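Local coordinates for protein ribulose bisphosphate carboxylase (Hyperthermus butylicus DSM 5456, PDB 6HUN) that probably catalyses the magnesium-dependent addition of carbon dioxide and water to ribulose 1,5-bisphosphate, giving two molecules of 3-phosphoglycerate, in an archaeal AMP degradation pathway, at residues 113-118 and 316-321; 108-113 and 119-124. All blocks are in the same frame, centred on the assembly; numbering follows the deposited sequence. Where two conformers were deposited one is given.

Contact 1. Residues 113-118 and 316-321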
loop_
_atom_site.group_PDB
_atom_site.type_symbol
_atom_site.label_atom_id
_atom_site.label_comp_id
_atom_site.label_asym_id
_atom_site.label_seq_id
_atom_site.Cartn_x
_atom_site.Cartn_y
_atom_site.Cartn_z
ATOM N N GLY A 113 -2.328 17.528 -6.319
ATOM C CA GLY A 113 -3.131 16.402 -6.766
ATOM C C GLY A 113 -2.495 15.024 -6.671
ATOM O O GLY A 113 -2.966 14.104 -7.345
ATOM N N SER A 114 -1.406 14.842 -5.909
ATOM C CA SER A 114 -0.688 13.546 -5.920
ATOM C C SER A 114 -0.811 12.850 -4.569
ATOM O O SER A 114 -0.061 13.178 -3.648
ATOM C CB SER A 114 0.786 13.746 -6.258
ATOM O OG SER A 114 1.503 12.492 -6.154
ATOM N N ILE A 115 -1.638 11.799 -4.432
ATOM C CA ILE A 115 -1.633 11.033 -3.185
ATOM C C ILE A 115 -0.293 10.336 -2.979
ATOM O O ILE A 115 0.186 10.279 -1.827
ATOM C CB ILE A 115 -2.823 10.061 -3.149
ATOM C CG1 ILE A 115 -4.153 10.809 -3.278
ATOM C CG2 ILE A 115 -2.763 9.225 -1.862
ATOM C CD1 ILE A 115 -4.539 11.573 -2.020
ATOM N N PRO A 116 0.342 9.751 -4.000
ATOM C CA PRO A 116 1.654 9.149 -3.767
ATOM C C PRO A 116 2.654 10.108 -3.171
ATOM O O PRO A 116 3.430 9.692 -2.294
ATOM C CB PRO A 116 2.086 8.691 -5.169
ATOM C CG PRO A 116 0.731 8.348 -5.813
ATOM C CD PRO A 116 -0.125 9.501 -5.381
ATOM N N ASN A 117 2.687 11.347 -3.629
ATOM C CA ASN A 117 3.730 12.230 -3.068
ATOM C C ASN A 117 3.387 12.586 -1.620
ATOM O O ASN A 117 4.265 12.661 -0.763
ATOM C CB ASN A 117 3.865 13.494 -3.887
ATOM C CG ASN A 117 4.922 14.438 -3.315
ATOM O OD1 ASN A 117 4.612 15.593 -2.976
ATOM N ND2 ASN A 117 6.178 13.969 -3.259
ATOM N N PHE A 118 2.106 12.771 -1.337
ATOM C CA PHE A 118 1.682 13.027 0.040
ATOM C C PHE A 118 2.093 11.899 0.939
ATOM O O PHE A 118 2.734 12.103 1.986
ATOM C CB PHE A 118 0.135 13.220 0.113
ATOM C CG PHE A 118 -0.369 13.132 1.517
ATOM C CD1 PHE A 118 -0.291 14.259 2.325
ATOM C CD2 PHE A 118 -0.822 11.935 2.047
ATOM C CE1 PHE A 118 -0.687 14.195 3.631
ATOM C CE2 PHE A 118 -1.228 11.850 3.383
ATOM C CZ PHE A 118 -1.129 12.988 4.174
ATOM N N ALA A 316 -9.838 6.615 5.000
ATOM C CA ALA A 316 -11.119 7.002 4.410
ATOM C C ALA A 316 -11.101 8.429 3.868
ATOM O O ALA A 316 -11.616 8.708 2.767
ATOM C CB ALA A 316 -12.285 6.853 5.445
ATOM N N LYS A 317 -10.473 9.346 4.591
ATOM C CA LYS A 317 -10.354 10.717 4.089
ATOM C C LYS A 317 -9.534 10.778 2.797
ATOM O O LYS A 317 -9.918 11.458 1.829
ATOM C CB LYS A 317 -9.719 11.556 5.206
ATOM C CG LYS A 317 -9.273 12.896 4.784
ATOM C CD LYS A 317 -8.633 13.586 5.978
ATOM C CE LYS A 317 -9.589 14.503 6.608
ATOM N NZ LYS A 317 -8.954 15.477 7.545
ATOM N N LEU A 318 -8.446 10.017 2.719
ATOM C CA LEU A 318 -7.648 10.038 1.478
ATOM C C LEU A 318 -8.430 9.387 0.333
ATOM O O LEU A 318 -8.312 9.799 -0.810
ATOM C CB LEU A 318 -6.318 9.296 1.696
ATOM C CG LEU A 318 -5.351 9.956 2.722
ATOM C CD1 LEU A 318 -4.187 8.968 3.033
ATOM C CD2 LEU A 318 -4.765 11.178 2.143
ATOM N N ALA A 319 -9.185 8.320 0.628
ATOM C CA ALA A 319 -10.025 7.697 -0.406
ATOM C C ALA A 319 -11.070 8.670 -0.973
ATOM O O ALA A 319 -11.305 8.722 -2.191
ATOM C CB ALA A 319 -10.715 6.476 0.200
ATOM N N ARG A 320 -11.640 9.508 -0.115
ATOM C CA ARG A 320 -12.602 10.490 -0.577
ATOM C C ARG A 320 -11.922 11.561 -1.429
ATOM O O ARG A 320 -12.435 11.957 -2.477
ATOM C CB ARG A 320 -13.272 11.117 0.640
ATOM C CG ARG A 320 -14.226 12.261 0.217
ATOM C CD ARG A 320 -15.070 12.718 1.471
ATOM N NE ARG A 320 -15.985 13.829 1.101
ATOM C CZ ARG A 320 -16.720 14.533 1.967
ATOM N NH1 ARG A 320 -16.640 14.267 3.266
ATOM N NH2 ARG A 320 -17.507 15.533 1.537
ATOM N N MET A 321 -10.748 12.021 -1.001
ATOM C CA MET A 321 -9.989 12.972 -1.835
ATOM C C MET A 321 -9.649 12.385 -3.204
ATOM O O MET A 321 -9.817 13.042 -4.245
ATOM C CB MET A 321 -8.700 13.335 -1.088
ATOM C CG MET A 321 -8.971 14.139 0.148
ATOM S SD MET A 321 -7.499 14.225 1.214
ATOM C CE MET A 321 -6.512 14.951 -0.071
#

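Contact 2. Residues 108-113 and 119-124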
loop_
_atom_site.group_PDB
_atom_site.type_symbol
_atom_site.label_atom_id
_atom_site.label_comp_id
_atom_site.label_asym_id
_atom_site.label_seq_id
_atom_site.Cartn_x
_atom_site.Cartn_y
_atom_site.Cartn_z
ATOM N N GLU A 108 3.750 24.022 0.074
ATOM C CA GLU A 108 4.722 23.888 -1.005
ATOM C C GLU A 108 5.547 22.604 -0.911
ATOM O O GLU A 108 6.270 22.279 -1.861
ATOM C CB GLU A 108 5.654 25.113 -1.011
ATOM C CG GLU A 108 4.967 26.425 -1.341
ATOM C CD GLU A 108 4.143 27.005 -0.189
ATOM O OE1 GLU A 108 3.352 27.950 -0.454
ATOM O OE2 GLU A 108 4.270 26.527 0.969
ATOM N N LEU A 109 5.468 21.867 0.201
ATOM C CA LEU A 109 6.139 20.563 0.235
ATOM C C LEU A 109 5.503 19.548 -0.713
ATOM O O LEU A 109 6.138 18.526 -1.041
ATOM C CB LEU A 109 6.104 19.987 1.648
ATOM C CG LEU A 109 7.012 20.524 2.749
ATOM C CD1 LEU A 109 6.634 19.893 4.069
ATOM C CD2 LEU A 109 8.518 20.266 2.420
ATOM N N PHE A 110 4.216 19.716 -1.055
ATOM C CA PHE A 110 3.431 18.642 -1.676
ATOM C C PHE A 110 3.197 18.923 -3.163
ATOM O O PHE A 110 2.942 20.066 -3.551
ATOM C CB PHE A 110 2.102 18.475 -0.905
ATOM C CG PHE A 110 2.326 18.257 0.590
ATOM C CD1 PHE A 110 2.774 17.020 1.064
ATOM C CD2 PHE A 110 2.109 19.285 1.512
ATOM C CE1 PHE A 110 2.992 16.812 2.424
ATOM C CE2 PHE A 110 2.335 19.106 2.857
ATOM C CZ PHE A 110 2.749 17.867 3.335
ATOM N N GLU A 111 3.293 17.888 -4.003
ATOM C CA GLU A 111 2.919 18.054 -5.398
ATOM C C GLU A 111 1.397 18.096 -5.515
ATOM O O GLU A 111 0.682 17.290 -4.892
ATOM C CB GLU A 111 3.462 16.933 -6.270
ATOM C CG GLU A 111 3.133 17.208 -7.757
ATOM C CD GLU A 111 3.598 16.109 -8.724
ATOM O OE1 GLU A 111 4.553 15.387 -8.420
ATOM O OE2 GLU A 111 3.021 16.025 -9.844
ATOM N N GLU A 112 0.898 19.009 -6.350
ATOM C CA GLU A 112 -0.546 19.156 -6.492
ATOM C C GLU A 112 -1.187 17.861 -6.937
ATOM O O GLU A 112 -0.764 17.261 -7.925
ATOM C CB GLU A 112 -0.856 20.204 -7.589
ATOM C CG GLU A 112 -0.401 21.555 -7.315
ATOM C CD GLU A 112 1.045 21.881 -7.799
ATOM O OE1 GLU A 112 1.207 23.050 -8.251
ATOM O OE2 GLU A 112 2.004 21.038 -7.667
ATOM N N GLY A 113 -2.328 17.528 -6.319
ATOM C CA GLY A 113 -3.131 16.402 -6.766
ATOM C C GLY A 113 -2.495 15.024 -6.671
ATOM O O GLY A 113 -2.966 14.104 -7.345
ATOM N N ALA A 119 1.799 10.663 0.512
ATOM C CA ALA A 119 2.117 9.498 1.331
ATOM C C ALA A 119 3.627 9.327 1.505
ATOM O O ALA A 119 4.089 8.857 2.555
ATOM C CB ALA A 119 1.538 8.241 0.697
ATOM N N SER A 120 4.414 9.648 0.479
ATOM C CA SER A 120 5.850 9.448 0.660
ATOM C C SER A 120 6.428 10.360 1.735
ATOM O O SER A 120 7.497 10.048 2.269
ATOM C CB SER A 120 6.603 9.698 -0.643
ATOM O OG SER A 120 6.555 11.074 -0.979
ATOM N N SER A 121 5.760 11.481 2.027
ATOM C CA SER A 121 6.204 12.421 3.076
ATOM C C SER A 121 5.651 12.003 4.434
ATOM O O SER A 121 6.379 11.583 5.339
ATOM C CB SER A 121 5.688 13.822 2.743
ATOM O OG SER A 121 6.576 14.390 1.757
ATOM N N ILE A 122 4.342 12.095 4.557
ATOM C CA ILE A 122 3.680 11.951 5.866
ATOM C C ILE A 122 3.432 10.488 6.227
ATOM O O ILE A 122 3.277 10.178 7.431
ATOM C CB ILE A 122 2.407 12.790 5.832
ATOM C CG1 ILE A 122 2.842 14.278 5.863
ATOM C CG2 ILE A 122 1.474 12.530 7.006
ATOM C CD1 ILE A 122 1.695 15.211 5.763
ATOM N N LEU A 123 3.396 9.592 5.237
ATOM C CA LEU A 123 3.266 8.152 5.500
ATOM C C LEU A 123 4.509 7.395 5.082
ATOM O O LEU A 123 4.426 6.218 4.720
ATOM C CB LEU A 123 2.048 7.518 4.762
ATOM C CG LEU A 123 0.755 8.303 5.019
ATOM C CD1 LEU A 123 -0.402 7.597 4.234
ATOM C CD2 LEU A 123 0.451 8.366 6.524
ATOM N N GLY A 124 5.692 8.011 5.158
ATOM C CA GLY A 124 6.813 7.359 4.488
ATOM C C GLY A 124 7.853 6.805 5.447
ATOM O O GLY A 124 7.558 5.934 6.276
#

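Contact 1. Residues 113-118 and 316-321
Leu318 reaches from helix 312-322 into the angle between Ile115 and Phe118 of helix 115-122, and its CD2 does most of the touching. This methyl lies 3.8 Å from Phe118 CE2, approaching the ring obliquely, with the two side chains at about a right angle to each other. The second methyl, Leu318 CD1, comes within 4.1 Å of the same Phe118 CE2. On the other flank Ile115 CD1 meets Leu318 CD2 at 4.2 Å and, a little further off, Met321 CE at 4.4 Å. All of this is apolar packing; no hydrogen bond links the two segments. Phe118 gets its ring to Leu318 by setting CG opposite the backbone N (chi1 165°), while Ile115 swings CG1 to the side of its own N (chi1 -59°) and sends CD1 out toward the partner helix. Behind these side chains, Ser114 is the N-cap of helix 115-122: its OG accepts from Asn117 N (3.0 Å, N-H...O angle 155°), tying down the first turn that carries Ile115. Trp275 of helix 275-288 touches both Ile115 and Leu318, Tyr146 touches Phe118, and Leu147 touches Met321, so neighbouring helices continue the apolar cluster. At the far side of helix 115-122, Asn117 ND2 donates to Asn207 O of the second subunit. This is buried helix-to-helix packing at the seam of a Rubisco large chain, where a helix of the N-terminal domain rests on helix 312-322, the helix before strand 326-328 of the catalytic alpha/beta (TIM) barrel.

Contact 2. Residues 108-113 and 119-124
The ring of Phe110 meets Ile122 and Ser121 of helix 115-122 with its outer carbons, both partners approaching it obliquely. Ile122 CD1 sits 3.7 Å from Phe110 CZ and 3.9 Å from Phe110 CE1, and the isoleucine chain runs at about a right angle to the phenylalanine side chain. Next to it, Ser121 CB comes to 4.0 Å from Phe110 CE1. Within its own segment the ring has Leu109 CB over the centre of one face, 4.0 Å above the plane. Tyr146 adds a second aromatic ring, its plane about 30° from that of Phe110.

The CB of Phe110 does not point straight at the helix; with CG held beside the backbone N (chi1 -54°), the end of the ring comes nearer. Ser121 offers carbon to the ring and so serves both the apolar packing and the dimer interface, since its OG is bonded to Asn207 ND2 of the second subunit, while Glu111 OE2 forms a salt bridge with Arg254 of the second subunit.

No hydrogen bond joins the two segments; they meet through apolar contact alone, the loop leading into the helix lying against the helix's last turn. Around them, Val41 of strand 41-49 in the N-terminal-domain sheet touches both Phe110 and Ile122, Val140 of strand 132-141 touches Ile122, and Leu84 of helix 81-84 packs on Leu109.

How the contacts relate
Coming from strand 99-105, the chain passes through 108-113, turns at Gly113 into helix 115-122, and contact 2 closes this short loop by bringing the last turn of the helix back against Phe110. Contact 1 closes a far longer one, spanning the rest of the N-terminal domain and much of the barrel before helix 312-322 returns to the first turn. The two cross along the chain, share Gly113 and use the first and second halves of helix 115-122. They also touch directly: Asn117 OD1 lies 2.8 Å from Glu111 N, a probable hydrogen bond. Together they join sheet, helix and barrel, beside the second subunit.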